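Local coordinates for regulator of Ty1 transposition protein 107 (Saccharomyces cerevisiae, PDB 3T7K) that binds phosphorylated histone H2A through its C-terminal tandem BRCT repeats during DNA damage repair, at residues D58-I63 and L78-L83; N145-I150 and L200-A205; E180-N185 and F196-I201; E222-V227 and V249-K254. All blocks are in the same frame, centred on the assembly; numbering follows the deposited sequence.

Contact 1 belongs to the first of the two BRCT repeats in this fragment and the other three to the second, with the centre of contact 1 about 29 to 32 Å from theirs. Contacts 2, 3 and 4 gather on one mixed sheet, contact 3 by a loop laid against strand 198-201, which also serves contact 2; strand 224-227 of contact 4 is its neighbour. Contacts 1 and 2 are largely buried, contacts 3 and 4 only partly. Contact 4, at the sheet edge, is an antiparallel ladder broken by a classic bulge; contact 2, parallel, has two backbone bonds and one side-chain bond; contact 3 draws both direct hydrogen bonds from one asparagine, with a water and apolar packing beside them; contact 1 relies on an aromatic ring, waters and a salt bridge.

Contact 1: D58-I63 and L78-L83; sequences DKLNCI and LSFEPL
The F80 ring packs against L60, and the two make up the heart of this contact between the approach to strand 62-64 and the loop that follows helix 72-77. L60 CB sits over one face of the ring, offset toward its rim, in a CH-pi contact 3.7 Å from the centroid and 23° off the ring normal. The branch methyl CD1 of L60 follows, reaching F80 CZ at 3.5 Å. In the plane of the ring, C62 O comes to the edge at CE2, so a side chain meets one face of the ring and a backbone carbonyl its edge. L83 adds the next layer: with CG anti to its backbone N (chi1 175°), its CD1 methyl turns back toward the 58-63 segment, 3.6 Å from N61 O and 4.0 Å from I63 CG2. Two waters take the place of direct backbone bonds. One donates to L60 O at 2.6 Å and accepts from E81 N; the other donates to both L60 O and P82 O, the carbonyl just after the cis peptide bond between E81 and P82. At the exposed end K59 NZ meets E81 OE1 in a salt bridge of 3.2 Å, while E81 OE2 pairs with K134. The segments are thus joined by an apolar interior, a water-bridged middle and a charged rim, and E81, shared by two lysines, is likely to stay ionised.

Contact 2: N145-I150 and L200-A205; sequences NLVNDI and LIVTKA
The central parallel pairing in the sheet of the second of this fragment's two BRCT repeats is made here, where strand 143-147 runs beside strand 198-201 and each then leads into a loop. I201 N donates to N145 O at 2.8 Å, and V147 N returns a longer bond to I201 O. On one face L146 and I201 interlock: chi1 of -176° swings the L146 branch away from its own backbone N and brings its CD1 methyl onto I201 CB at 3.4 Å, tighter than usual carbon contact. I150, which ends a type I turn begun at V147, touches I201 CG2 with its CD1 at 3.9 Å. V147 CG1 meets V202 CG1 at the same separation. Beyond the strands T203 OG1 donates to D149 OD2 at 3.2 Å, approaching from above the carboxylate plane, 48° out of it. A valine at T203 would probably take this donor from D149 OD2, leaving it the weak bond from Q207, and tie the turn less firmly to the loop before helix 205-218. L146 and I150 pack on I157, and I201 on L161, two residues of helix 154-163; V147 and L200 lean on F211 of helix 205-218, while strands 168-172 and 224-227 flank the pair.

Contact 3: E180-N185 and F196-I201; sequences EDIIPN and FKYVLI
N185 is where the loop 180-185 closes tightly on the residues leading into strand 198-201. Its backbone N gives a short bond of 2.6 Å to K197 O, arriving from above the carbonyl plane. The side chain makes a second one: N185, at chi1 172°, stretches its amide out to F196, and ND2 donates to F196 O at 3.1 Å, in the carbonyl plane and nearly in its own amide plane. OD1 accepts from the backbone of R142 and C143 and ND2 also donates to N140 O, so both ends of the amide are held and its rotation is fixed. V199 CG2 closes against N185 CB at 3.9 Å, and buried I182 brings CG2 to Y198 CD1 at 3.7 Å, the two side chains crossing at about a right angle. Elsewhere the fit slackens. A water links the backbones, donating to I183 O and accepting from V199 N at 3.1 Å. On the partly exposed side P184 CB lies 3.6 Å from K197 CE; K197 NZ goes on to a salt bridge with D219, also the partner of Y198 OH. I182 and Y198 pack on I215 of helix 205-218, and strands 143-147 and 224-227 lie on either side of strand 198-201.

Contact 4: E222-V227 and V249-K254; sequences ETILIV and VLYQKK
I226 O accepts two backbone donors, L250 N at 2.8 Å and Y251 N at 3.2 Å, both tilted from its carbonyl plane: this is a classic beta bulge, with L250 and Y251 together facing I226. From there an antiparallel ladder runs along strands 224-227 and 249-253. I226 N donates to Y251 O, and I224 and K253 exchange bonds both ways, K253 N to I224 O at 2.9 Å. Past the last rung K253 NZ donates weakly to E222 O at 3.3 Å and also bonds to the carbonyl of K220. Packing follows on the two faces. A chi1 of 176° lays the Y251 ring beside the I224 side chain, whose CB meets the ring edge at CE2, 4.0 Å away, and I224 CD1 touches the K253 chain at CD. With K253 replaced by an alanine, I224 CD1 would probably lose that aliphatic cover, and the carbonyls of E222 and K220 their shared ammonium. On the other face L225 CD1 comes against V249 CG1 at 4.0 Å, the side chains crossing at about a right angle. Backbone bonds therefore bind this outermost strand to the sheet, while I224 and I226 are buried and Y251 and K253 partly exposed, so the inner strand supplies the apolar side of the packing and the outer one carries the polar ends.

Contact 1: D58-I63 and L78-L83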
loop_
_atom_site.group_PDB
_atom_site.type_symbol
_atom_site.label_atom_id
_atom_site.label_comp_id
_atom_site.label_asym_id
_atom_site.label_seq_id
_atom_site.Cartn_x
_atom_site.Cartn_y
_atom_site.Cartn_z
ATOM N N ASP C 58 -1.970 2.446 -8.442
ATOM C CA ASP C 58 -0.744 3.108 -8.899
ATOM C C ASP C 58 -0.203 4.016 -7.801
ATOM O O ASP C 58 0.898 4.558 -7.915
ATOM C CB ASP C 58 -0.974 3.920 -10.172
ATOM C CG ASP C 58 -1.247 3.048 -11.375
ATOM O OD1 ASP C 58 -0.915 1.844 -11.326
ATOM O OD2 ASP C 58 -1.789 3.569 -12.371
ATOM N N LYS C 59 -1.009 4.196 -6.758
ATOM C CA LYS C 59 -0.598 4.933 -5.570
ATOM C C LYS C 59 -0.105 6.332 -5.916
ATOM O O LYS C 59 0.990 6.730 -5.521
ATOM C CB LYS C 59 0.486 4.152 -4.825
ATOM C CG LYS C 59 -0.023 2.879 -4.164
ATOM C CD LYS C 59 -1.128 3.201 -3.159
ATOM C CE LYS C 59 -1.664 1.946 -2.494
ATOM N NZ LYS C 59 -2.777 2.253 -1.551
ATOM N N LEU C 60 -0.911 7.076 -6.664
ATOM C CA LEU C 60 -0.554 8.440 -7.010
ATOM C C LEU C 60 -0.278 9.226 -5.736
ATOM O O LEU C 60 -0.857 8.940 -4.691
ATOM C CB LEU C 60 -1.672 9.102 -7.801
ATOM C CG LEU C 60 -2.163 8.274 -8.986
ATOM C CD1 LEU C 60 -3.408 8.911 -9.611
ATOM C CD2 LEU C 60 -1.075 8.108 -10.006
ATOM N N ASN C 61 0.614 10.209 -5.820
ATOM C CA ASN C 61 0.929 11.020 -4.652
ATOM C C ASN C 61 0.947 12.506 -4.982
ATOM O O ASN C 61 1.257 13.333 -4.136
ATOM C CB ASN C 61 2.271 10.587 -4.038
ATOM C CG ASN C 61 3.451 10.778 -4.992
ATOM O OD1 ASN C 61 3.350 11.485 -5.988
ATOM N ND2 ASN C 61 4.579 10.136 -4.682
ATOM N N CYS C 62 0.599 12.848 -6.213
ATOM C CA CYS C 62 0.767 14.212 -6.676
ATOM C C CYS C 62 -0.335 14.639 -7.630
ATOM O O CYS C 62 -0.886 13.833 -8.374
ATOM C CB CYS C 62 2.130 14.333 -7.374
ATOM S SG CYS C 62 2.516 15.961 -8.033
ATOM N N ILE C 63 -0.646 15.925 -7.625
ATOM C CA ILE C 63 -1.567 16.467 -8.606
ATOM C C ILE C 63 -1.016 17.769 -9.133
ATOM O O ILE C 63 -0.560 18.600 -8.363
ATOM C CB ILE C 63 -2.979 16.713 -8.009
ATOM C CG1 ILE C 63 -3.847 17.461 -9.015
ATOM C CG2 ILE C 63 -2.902 17.519 -6.731
ATOM C CD1 ILE C 63 -5.011 16.646 -9.509
ATOM N N LEU C 78 -7.648 14.332 -3.508
ATOM C CA LEU C 78 -7.745 14.525 -2.061
ATOM C C LEU C 78 -8.012 13.227 -1.299
ATOM O O LEU C 78 -8.101 13.231 -0.070
ATOM C CB LEU C 78 -8.764 15.616 -1.706
ATOM C CG LEU C 78 -8.181 16.999 -2.015
ATOM C CD1 LEU C 78 -9.261 18.061 -2.128
ATOM C CD2 LEU C 78 -7.133 17.383 -0.956
ATOM N N SER C 79 -8.121 12.118 -2.023
ATOM C CA SER C 79 -8.118 10.811 -1.373
ATOM C C SER C 79 -6.903 9.970 -1.766
ATOM O O SER C 79 -6.958 8.743 -1.705
ATOM C CB SER C 79 -9.377 10.019 -1.706
ATOM O OG SER C 79 -9.430 9.807 -3.101
ATOM N N PHE C 80 -5.814 10.615 -2.175
ATOM C CA PHE C 80 -4.582 9.871 -2.380
ATOM C C PHE C 80 -4.062 9.399 -1.016
ATOM O O PHE C 80 -4.425 9.956 0.029
ATOM C CB PHE C 80 -3.547 10.722 -3.116
ATOM C CG PHE C 80 -3.856 10.933 -4.571
ATOM C CD1 PHE C 80 -4.961 10.339 -5.154
ATOM C CD2 PHE C 80 -3.033 11.713 -5.359
ATOM C CE1 PHE C 80 -5.248 10.537 -6.502
ATOM C CE2 PHE C 80 -3.303 11.919 -6.697
ATOM C CZ PHE C 80 -4.419 11.325 -7.273
ATOM N N GLU C 81 -3.208 8.380 -1.024
ATOM C CA GLU C 81 -2.803 7.708 0.206
ATOM C C GLU C 81 -1.280 7.608 0.398
ATOM O O GLU C 81 -0.698 6.524 0.281
ATOM C CB GLU C 81 -3.431 6.319 0.228
ATOM C CG GLU C 81 -4.972 6.364 0.195
ATOM C CD GLU C 81 -5.597 4.990 0.003
ATOM O OE1 GLU C 81 -4.859 3.979 0.079
ATOM O OE2 GLU C 81 -6.823 4.920 -0.233
ATOM N N PRO C 82 -0.629 8.734 0.712
ATOM C CA PRO C 82 -1.268 10.038 0.869
ATOM C C PRO C 82 -1.056 10.912 -0.349
ATOM O O PRO C 82 -0.301 10.545 -1.258
ATOM C CB PRO C 82 -0.497 10.637 2.038
ATOM C CG PRO C 82 0.931 10.135 1.787
ATOM C CD PRO C 82 0.782 8.760 1.152
ATOM N N LEU C 83 -1.698 12.077 -0.353
ATOM C CA LEU C 83 -1.340 13.117 -1.300
ATOM C C LEU C 83 -0.125 13.791 -0.713
ATOM O O LEU C 83 -0.135 14.163 0.450
ATOM C CB LEU C 83 -2.456 14.146 -1.458
ATOM C CG LEU C 83 -2.115 15.351 -2.340
ATOM C CD1 LEU C 83 -1.953 14.947 -3.811
ATOM C CD2 LEU C 83 -3.173 16.430 -2.201
HETATM O O HOH W 1 -2.738 7.410 -3.631
HETATM O O HOH W 2 0.715 8.364 -2.095
#

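Contact 2: N145-I150 and L200-A205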
loop_
_atom_site.group_PDB
_atom_site.type_symbol
_atom_site.label_atom_id
_atom_site.label_comp_id
_atom_site.label_asym_id
_atom_site.label_seq_id
_atom_site.Cartn_x
_atom_site.Cartn_y
_atom_site.Cartn_z
ATOM N N ASN C 145 -28.215 8.085 -0.859
ATOM C CA ASN C 145 -29.088 8.075 -2.000
ATOM C C ASN C 145 -28.801 9.321 -2.784
ATOM O O ASN C 145 -28.693 10.403 -2.213
ATOM C CB ASN C 145 -30.559 8.094 -1.540
ATOM C CG ASN C 145 -30.884 6.953 -0.620
ATOM O OD1 ASN C 145 -31.383 5.912 -1.053
ATOM N ND2 ASN C 145 -30.579 7.120 0.654
ATOM N N LEU C 146 -28.719 9.173 -4.098
ATOM C CA LEU C 146 -28.354 10.260 -4.978
ATOM C C LEU C 146 -29.416 10.332 -6.056
ATOM O O LEU C 146 -29.764 9.312 -6.642
ATOM C CB LEU C 146 -26.981 9.948 -5.597
ATOM C CG LEU C 146 -26.292 10.969 -6.497
ATOM C CD1 LEU C 146 -25.960 12.219 -5.722
ATOM C CD2 LEU C 146 -25.019 10.366 -7.086
ATOM N N VAL C 147 -29.941 11.527 -6.310
ATOM C CA VAL C 147 -30.920 11.698 -7.359
ATOM C C VAL C 147 -30.252 11.540 -8.710
ATOM O O VAL C 147 -29.106 11.972 -8.913
ATOM C CB VAL C 147 -31.632 13.063 -7.284
ATOM C CG1 VAL C 147 -32.488 13.138 -6.044
ATOM C CG2 VAL C 147 -30.621 14.204 -7.328
ATOM N N ASN C 148 -30.976 10.904 -9.623
ATOM C CA ASN C 148 -30.454 10.560 -10.939
ATOM C C ASN C 148 -30.119 11.775 -11.781
ATOM O O ASN C 148 -29.320 11.681 -12.706
ATOM C CB ASN C 148 -31.450 9.675 -11.699
ATOM C CG ASN C 148 -30.786 8.864 -12.798
ATOM O OD1 ASN C 148 -29.597 9.019 -13.059
ATOM N ND2 ASN C 148 -31.554 7.993 -13.447
ATOM N N ASP C 149 -30.725 12.913 -11.466
ATOM C CA ASP C 149 -30.517 14.123 -12.259
ATOM C C ASP C 149 -29.446 15.045 -11.685
ATOM O O ASP C 149 -29.475 16.258 -11.906
ATOM C CB ASP C 149 -31.832 14.898 -12.434
ATOM C CG ASP C 149 -32.294 15.569 -11.154
ATOM O OD1 ASP C 149 -33.360 16.227 -11.181
ATOM O OD2 ASP C 149 -31.605 15.437 -10.118
ATOM N N ILE C 150 -28.512 14.474 -10.931
ATOM C CA ILE C 150 -27.433 15.264 -10.363
ATOM C C ILE C 150 -26.479 15.695 -11.478
ATOM O O ILE C 150 -26.050 14.875 -12.284
ATOM C CB ILE C 150 -26.672 14.487 -9.253
ATOM C CG1 ILE C 150 -25.840 15.445 -8.395
ATOM C CG2 ILE C 150 -25.820 13.364 -9.847
ATOM C CD1 ILE C 150 -26.627 16.188 -7.310
ATOM N N LEU C 200 -29.448 11.808 1.749
ATOM C CA LEU C 200 -29.818 11.973 0.356
ATOM C C LEU C 200 -29.138 13.202 -0.205
ATOM O O LEU C 200 -29.021 14.221 0.478
ATOM C CB LEU C 200 -31.339 12.113 0.207
ATOM C CG LEU C 200 -32.232 11.008 0.797
ATOM C CD1 LEU C 200 -32.555 11.262 2.280
ATOM C CD2 LEU C 200 -33.527 10.905 0.019
ATOM N N ILE C 201 -28.701 13.104 -1.456
ATOM C CA ILE C 201 -28.082 14.222 -2.126
ATOM C C ILE C 201 -29.067 14.579 -3.197
ATOM O O ILE C 201 -29.487 13.718 -3.963
ATOM C CB ILE C 201 -26.756 13.827 -2.790
ATOM C CG1 ILE C 201 -25.750 13.391 -1.727
ATOM C CG2 ILE C 201 -26.205 14.993 -3.588
ATOM C CD1 ILE C 201 -24.415 12.879 -2.305
ATOM N N VAL C 202 -29.472 15.839 -3.235
ATOM C CA VAL C 202 -30.553 16.228 -4.113
ATOM C C VAL C 202 -30.209 17.477 -4.890
ATOM O O VAL C 202 -29.222 18.148 -4.595
ATOM C CB VAL C 202 -31.881 16.442 -3.327
ATOM C CG1 VAL C 202 -32.318 15.139 -2.670
ATOM C CG2 VAL C 202 -31.730 17.545 -2.302
ATOM N N THR C 203 -31.039 17.760 -5.888
ATOM C CA THR C 203 -30.912 18.928 -6.747
ATOM C C THR C 203 -32.012 19.965 -6.476
ATOM O O THR C 203 -31.733 21.159 -6.370
ATOM C CB THR C 203 -31.003 18.513 -8.233
ATOM O OG1 THR C 203 -29.867 17.708 -8.583
ATOM C CG2 THR C 203 -31.060 19.739 -9.130
ATOM N N LYS C 204 -33.258 19.506 -6.352
ATOM C CA LYS C 204 -34.406 20.417 -6.321
ATOM C C LYS C 204 -35.158 20.436 -4.991
ATOM O O LYS C 204 -35.218 19.429 -4.285
ATOM C CB LYS C 204 -35.404 20.051 -7.424
ATOM C CG LYS C 204 -34.849 20.053 -8.832
ATOM C CD LYS C 204 -35.861 19.437 -9.802
ATOM C CE LYS C 204 -37.236 20.060 -9.622
ATOM N NZ LYS C 204 -38.290 19.406 -10.451
ATOM N N ALA C 205 -35.761 21.580 -4.674
ATOM C CA ALA C 205 -36.642 21.686 -3.523
ATOM C C ALA C 205 -37.823 20.745 -3.733
ATOM O O ALA C 205 -38.423 20.251 -2.776
ATOM C CB ALA C 205 -37.123 23.113 -3.354
#

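Contact 3: E180-N185 and F196-I201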
loop_
_atom_site.group_PDB
_atom_site.type_symbol
_atom_site.label_atom_id
_atom_site.label_comp_id
_atom_site.label_asym_id
_atom_site.label_seq_id
_atom_site.Cartn_x
_atom_site.Cartn_y
_atom_site.Cartn_z
ATOM N N GLU C 180 -39.624 2.459 -0.537
ATOM C CA GLU C 180 -38.900 1.192 -0.524
ATOM C C GLU C 180 -37.575 1.256 -1.301
ATOM O O GLU C 180 -36.661 0.470 -1.040
ATOM C CB GLU C 180 -39.788 0.050 -1.029
ATOM C CG GLU C 180 -40.906 -0.348 -0.055
ATOM C CD GLU C 180 -42.209 0.427 -0.263
ATOM O OE1 GLU C 180 -42.210 1.423 -1.021
ATOM O OE2 GLU C 180 -43.244 0.026 0.326
ATOM N N ASP C 181 -37.471 2.197 -2.240
ATOM C CA ASP C 181 -36.229 2.397 -3.001
ATOM C C ASP C 181 -35.128 3.071 -2.188
ATOM O O ASP C 181 -33.958 3.000 -2.543
ATOM C CB ASP C 181 -36.490 3.232 -4.258
ATOM C CG ASP C 181 -37.450 2.555 -5.218
ATOM O OD1 ASP C 181 -37.377 1.308 -5.341
ATOM O OD2 ASP C 181 -38.285 3.269 -5.832
ATOM N N ILE C 182 -35.503 3.745 -1.109
ATOM C CA ILE C 182 -34.524 4.472 -0.316
ATOM C C ILE C 182 -33.764 3.551 0.611
ATOM O O ILE C 182 -34.359 2.845 1.416
ATOM C CB ILE C 182 -35.191 5.566 0.509
ATOM C CG1 ILE C 182 -36.046 6.449 -0.401
ATOM C CG2 ILE C 182 -34.142 6.390 1.235
ATOM C CD1 ILE C 182 -36.748 7.558 0.338
ATOM N N ILE C 183 -32.436 3.562 0.506
ATOM C CA ILE C 183 -31.602 2.774 1.404
ATOM C C ILE C 183 -31.157 3.589 2.621
ATOM O O ILE C 183 -30.924 4.793 2.523
ATOM C CB ILE C 183 -30.376 2.178 0.671
ATOM C CG1 ILE C 183 -29.322 3.250 0.390
ATOM C CG2 ILE C 183 -30.819 1.532 -0.640
ATOM C CD1 ILE C 183 -28.005 2.677 -0.143
ATOM N N PRO C 184 -31.056 2.933 3.782
ATOM C CA PRO C 184 -30.625 3.605 5.000
ATOM C C PRO C 184 -29.098 3.719 5.017
ATOM O O PRO C 184 -28.409 2.944 4.354
ATOM C CB PRO C 184 -31.089 2.644 6.093
ATOM C CG PRO C 184 -30.942 1.308 5.470
ATOM C CD PRO C 184 -31.242 1.489 3.992
ATOM N N ASN C 185 -28.584 4.687 5.757
ATOM C CA ASN C 185 -27.153 4.813 5.935
ATOM C C ASN C 185 -26.673 3.873 7.049
ATOM O O ASN C 185 -26.591 4.263 8.211
ATOM C CB ASN C 185 -26.812 6.252 6.269
ATOM C CG ASN C 185 -25.372 6.425 6.648
ATOM O OD1 ASN C 185 -24.481 5.818 6.054
ATOM N ND2 ASN C 185 -25.134 7.237 7.666
ATOM N N PHE C 196 -27.034 9.644 10.948
ATOM C CA PHE C 196 -28.240 9.858 10.165
ATOM C C PHE C 196 -28.694 8.543 9.556
ATOM O O PHE C 196 -27.911 7.858 8.910
ATOM C CB PHE C 196 -27.987 10.903 9.086
ATOM C CG PHE C 196 -27.921 12.301 9.615
ATOM C CD1 PHE C 196 -29.080 12.967 9.973
ATOM C CD2 PHE C 196 -26.702 12.949 9.758
ATOM C CE1 PHE C 196 -29.037 14.255 10.463
ATOM C CE2 PHE C 196 -26.647 14.237 10.241
ATOM C CZ PHE C 196 -27.826 14.901 10.595
ATOM N N LYS C 197 -29.949 8.174 9.789
ATOM C CA LYS C 197 -30.485 6.959 9.201
ATOM C C LYS C 197 -30.635 7.103 7.679
ATOM O O LYS C 197 -30.452 6.139 6.926
ATOM C CB LYS C 197 -31.818 6.597 9.865
ATOM C CG LYS C 197 -32.521 5.390 9.288
ATOM C CD LYS C 197 -31.795 4.110 9.667
ATOM C CE LYS C 197 -32.660 2.898 9.349
ATOM N NZ LYS C 197 -34.095 3.186 9.660
ATOM N N TYR C 198 -30.985 8.296 7.216
ATOM C CA TYR C 198 -31.161 8.509 5.786
ATOM C C TYR C 198 -30.397 9.718 5.300
ATOM O O TYR C 198 -30.569 10.824 5.824
ATOM C CB TYR C 198 -32.631 8.720 5.436
ATOM C CG TYR C 198 -33.504 7.553 5.782
ATOM C CD1 TYR C 198 -33.598 6.459 4.932
ATOM C CD2 TYR C 198 -34.235 7.542 6.959
ATOM C CE1 TYR C 198 -34.414 5.375 5.253
ATOM C CE2 TYR C 198 -35.046 6.474 7.288
ATOM C CZ TYR C 198 -35.134 5.396 6.433
ATOM O OH TYR C 198 -35.943 4.343 6.769
ATOM N N VAL C 199 -29.600 9.508 4.263
ATOM C CA VAL C 199 -28.789 10.564 3.694
ATOM C C VAL C 199 -29.098 10.623 2.226
ATOM O O VAL C 199 -29.023 9.613 1.525
ATOM C CB VAL C 199 -27.260 10.299 3.869
ATOM C CG1 VAL C 199 -26.484 11.515 3.435
ATOM C CG2 VAL C 199 -26.949 9.989 5.311
ATOM N N LEU C 200 -29.448 11.808 1.749
ATOM C CA LEU C 200 -29.818 11.973 0.356
ATOM C C LEU C 200 -29.138 13.202 -0.205
ATOM O O LEU C 200 -29.021 14.221 0.478
ATOM C CB LEU C 200 -31.339 12.113 0.207
ATOM C CG LEU C 200 -32.232 11.008 0.797
ATOM C CD1 LEU C 200 -32.555 11.262 2.280
ATOM C CD2 LEU C 200 -33.527 10.905 0.019
ATOM N N ILE C 201 -28.701 13.104 -1.456
ATOM C CA ILE C 201 -28.082 14.222 -2.126
ATOM C C ILE C 201 -29.067 14.579 -3.197
ATOM O O ILE C 201 -29.487 13.718 -3.963
ATOM C CB ILE C 201 -26.756 13.827 -2.790
ATOM C CG1 ILE C 201 -25.750 13.391 -1.727
ATOM C CG2 ILE C 201 -26.205 14.993 -3.588
ATOM C CD1 ILE C 201 -24.415 12.879 -2.305
HETATM O O HOH W 3 -28.950 6.544 3.508
#

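Contact 4: E222-V227 and V249-K254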
loop_
_atom_site.group_PDB
_atom_site.type_symbol
_atom_site.label_atom_id
_atom_site.label_comp_id
_atom_site.label_asym_id
_atom_site.label_seq_id
_atom_site.Cartn_x
_atom_site.Cartn_y
_atom_site.Cartn_z
ATOM N N GLU C 222 -37.178 8.510 12.710
ATOM C CA GLU C 222 -35.775 8.323 12.318
ATOM C C GLU C 222 -35.128 9.591 11.766
ATOM O O GLU C 222 -35.804 10.561 11.440
ATOM C CB GLU C 222 -35.650 7.146 11.349
ATOM C CG GLU C 222 -35.484 5.809 12.080
ATOM C CD GLU C 222 -34.179 5.729 12.890
ATOM O OE1 GLU C 222 -33.359 6.681 12.840
ATOM O OE2 GLU C 222 -33.964 4.707 13.580
ATOM N N THR C 223 -33.806 9.600 11.668
ATOM C CA THR C 223 -33.150 10.838 11.306
ATOM C C THR C 223 -32.852 10.918 9.814
ATOM O O THR C 223 -32.670 9.903 9.141
ATOM C CB THR C 223 -31.890 11.031 12.123
ATOM O OG1 THR C 223 -31.056 9.887 11.943
ATOM C CG2 THR C 223 -32.258 11.145 13.595
ATOM N N ILE C 224 -32.811 12.143 9.308
ATOM C CA ILE C 224 -32.664 12.383 7.886
ATOM C C ILE C 224 -31.727 13.546 7.661
ATOM O O ILE C 224 -31.769 14.538 8.391
ATOM C CB ILE C 224 -34.017 12.772 7.252
ATOM C CG1 ILE C 224 -35.097 11.746 7.586
ATOM C CG2 ILE C 224 -33.873 12.932 5.743
ATOM C CD1 ILE C 224 -36.521 12.264 7.339
ATOM N N LEU C 225 -30.882 13.422 6.643
ATOM C CA LEU C 225 -30.036 14.516 6.220
ATOM C C LEU C 225 -30.167 14.647 4.716
ATOM O O LEU C 225 -29.957 13.688 3.982
ATOM C CB LEU C 225 -28.580 14.245 6.604
ATOM C CG LEU C 225 -27.574 15.247 6.051
ATOM C CD1 LEU C 225 -27.876 16.647 6.565
ATOM C CD2 LEU C 225 -26.181 14.828 6.467
ATOM N N ILE C 226 -30.534 15.830 4.250
ATOM C CA ILE C 226 -30.645 16.063 2.822
ATOM C C ILE C 226 -29.771 17.256 2.473
ATOM O O ILE C 226 -29.950 18.344 3.025
ATOM C CB ILE C 226 -32.108 16.320 2.409
ATOM C CG1 ILE C 226 -33.009 15.199 2.933
ATOM C CG2 ILE C 226 -32.218 16.401 0.908
ATOM C CD1 ILE C 226 -34.466 15.303 2.459
ATOM N N VAL C 227 -28.821 17.050 1.563
ATOM C CA VAL C 227 -27.862 18.092 1.218
ATOM C C VAL C 227 -27.755 18.279 -0.286
ATOM O O VAL C 227 -28.240 17.454 -1.066
ATOM C CB VAL C 227 -26.445 17.733 1.722
ATOM C CG1 VAL C 227 -26.425 17.598 3.237
ATOM C CG2 VAL C 227 -26.000 16.446 1.063
ATOM N N VAL C 249 -27.027 22.560 3.403
ATOM C CA VAL C 249 -27.944 21.600 3.999
ATOM C C VAL C 249 -29.373 22.040 3.697
ATOM O O VAL C 249 -29.754 23.163 4.009
ATOM C CB VAL C 249 -27.730 21.494 5.511
ATOM C CG1 VAL C 249 -28.757 20.550 6.142
ATOM C CG2 VAL C 249 -26.308 21.040 5.801
ATOM N N LEU C 250 -30.152 21.164 3.074
ATOM C CA LEU C 250 -31.501 21.528 2.674
ATOM C C LEU C 250 -32.544 21.149 3.712
ATOM O O LEU C 250 -33.607 21.773 3.796
ATOM C CB LEU C 250 -31.846 20.901 1.330
ATOM C CG LEU C 250 -30.820 21.242 0.249
ATOM C CD1 LEU C 250 -31.345 20.807 -1.099
ATOM C CD2 LEU C 250 -30.553 22.741 0.273
ATOM N N TYR C 251 -32.229 20.128 4.501
ATOM C CA TYR C 251 -33.153 19.600 5.490
ATOM C C TYR C 251 -32.421 18.658 6.411
ATOM O O TYR C 251 -31.654 17.802 5.967
ATOM C CB TYR C 251 -34.287 18.852 4.783
ATOM C CG TYR C 251 -35.275 18.180 5.709
ATOM C CD1 TYR C 251 -36.507 18.767 5.984
ATOM C CD2 TYR C 251 -34.979 16.960 6.306
ATOM C CE1 TYR C 251 -37.426 18.151 6.831
ATOM C CE2 TYR C 251 -35.883 16.338 7.145
ATOM C CZ TYR C 251 -37.107 16.942 7.405
ATOM O OH TYR C 251 -38.010 16.333 8.238
ATOM N N GLN C 252 -32.625 18.815 7.707
ATOM C CA GLN C 252 -32.121 17.797 8.622
ATOM C C GLN C 252 -33.041 17.604 9.797
ATOM O O GLN C 252 -33.686 18.549 10.276
ATOM C CB GLN C 252 -30.693 18.070 9.078
ATOM C CG GLN C 252 -30.434 19.398 9.681
ATOM C CD GLN C 252 -28.951 19.586 9.994
ATOM O OE1 GLN C 252 -28.218 18.613 10.200
ATOM N NE2 GLN C 252 -28.503 20.836 10.012
ATOM N N LYS C 253 -33.100 16.361 10.245
ATOM C CA LYS C 253 -33.963 15.945 11.331
ATOM C C LYS C 253 -33.049 15.062 12.155
ATOM O O LYS C 253 -32.639 13.999 11.677
ATOM C CB LYS C 253 -35.129 15.130 10.744
ATOM C CG LYS C 253 -36.091 14.488 11.750
ATOM C CD LYS C 253 -37.278 13.805 11.007
ATOM C CE LYS C 253 -38.389 13.413 11.954
ATOM N NZ LYS C 253 -37.912 12.569 13.069
ATOM N N LYS C 254 -32.690 15.524 13.361
ATOM C CA LYS C 254 -31.734 14.834 14.223
ATOM C C LYS C 254 -32.199 14.822 15.678
ATOM O O LYS C 254 -33.395 15.022 15.956
ATOM C CB LYS C 254 -30.324 15.466 14.093
ATOM C CG LYS C 254 -30.364 16.966 13.606
ATOM C CD LYS C 254 -28.910 17.564 13.786
ATOM C CE LYS C 254 -29.016 18.874 14.572
ATOM N NZ LYS C 254 -27.710 19.530 14.854
#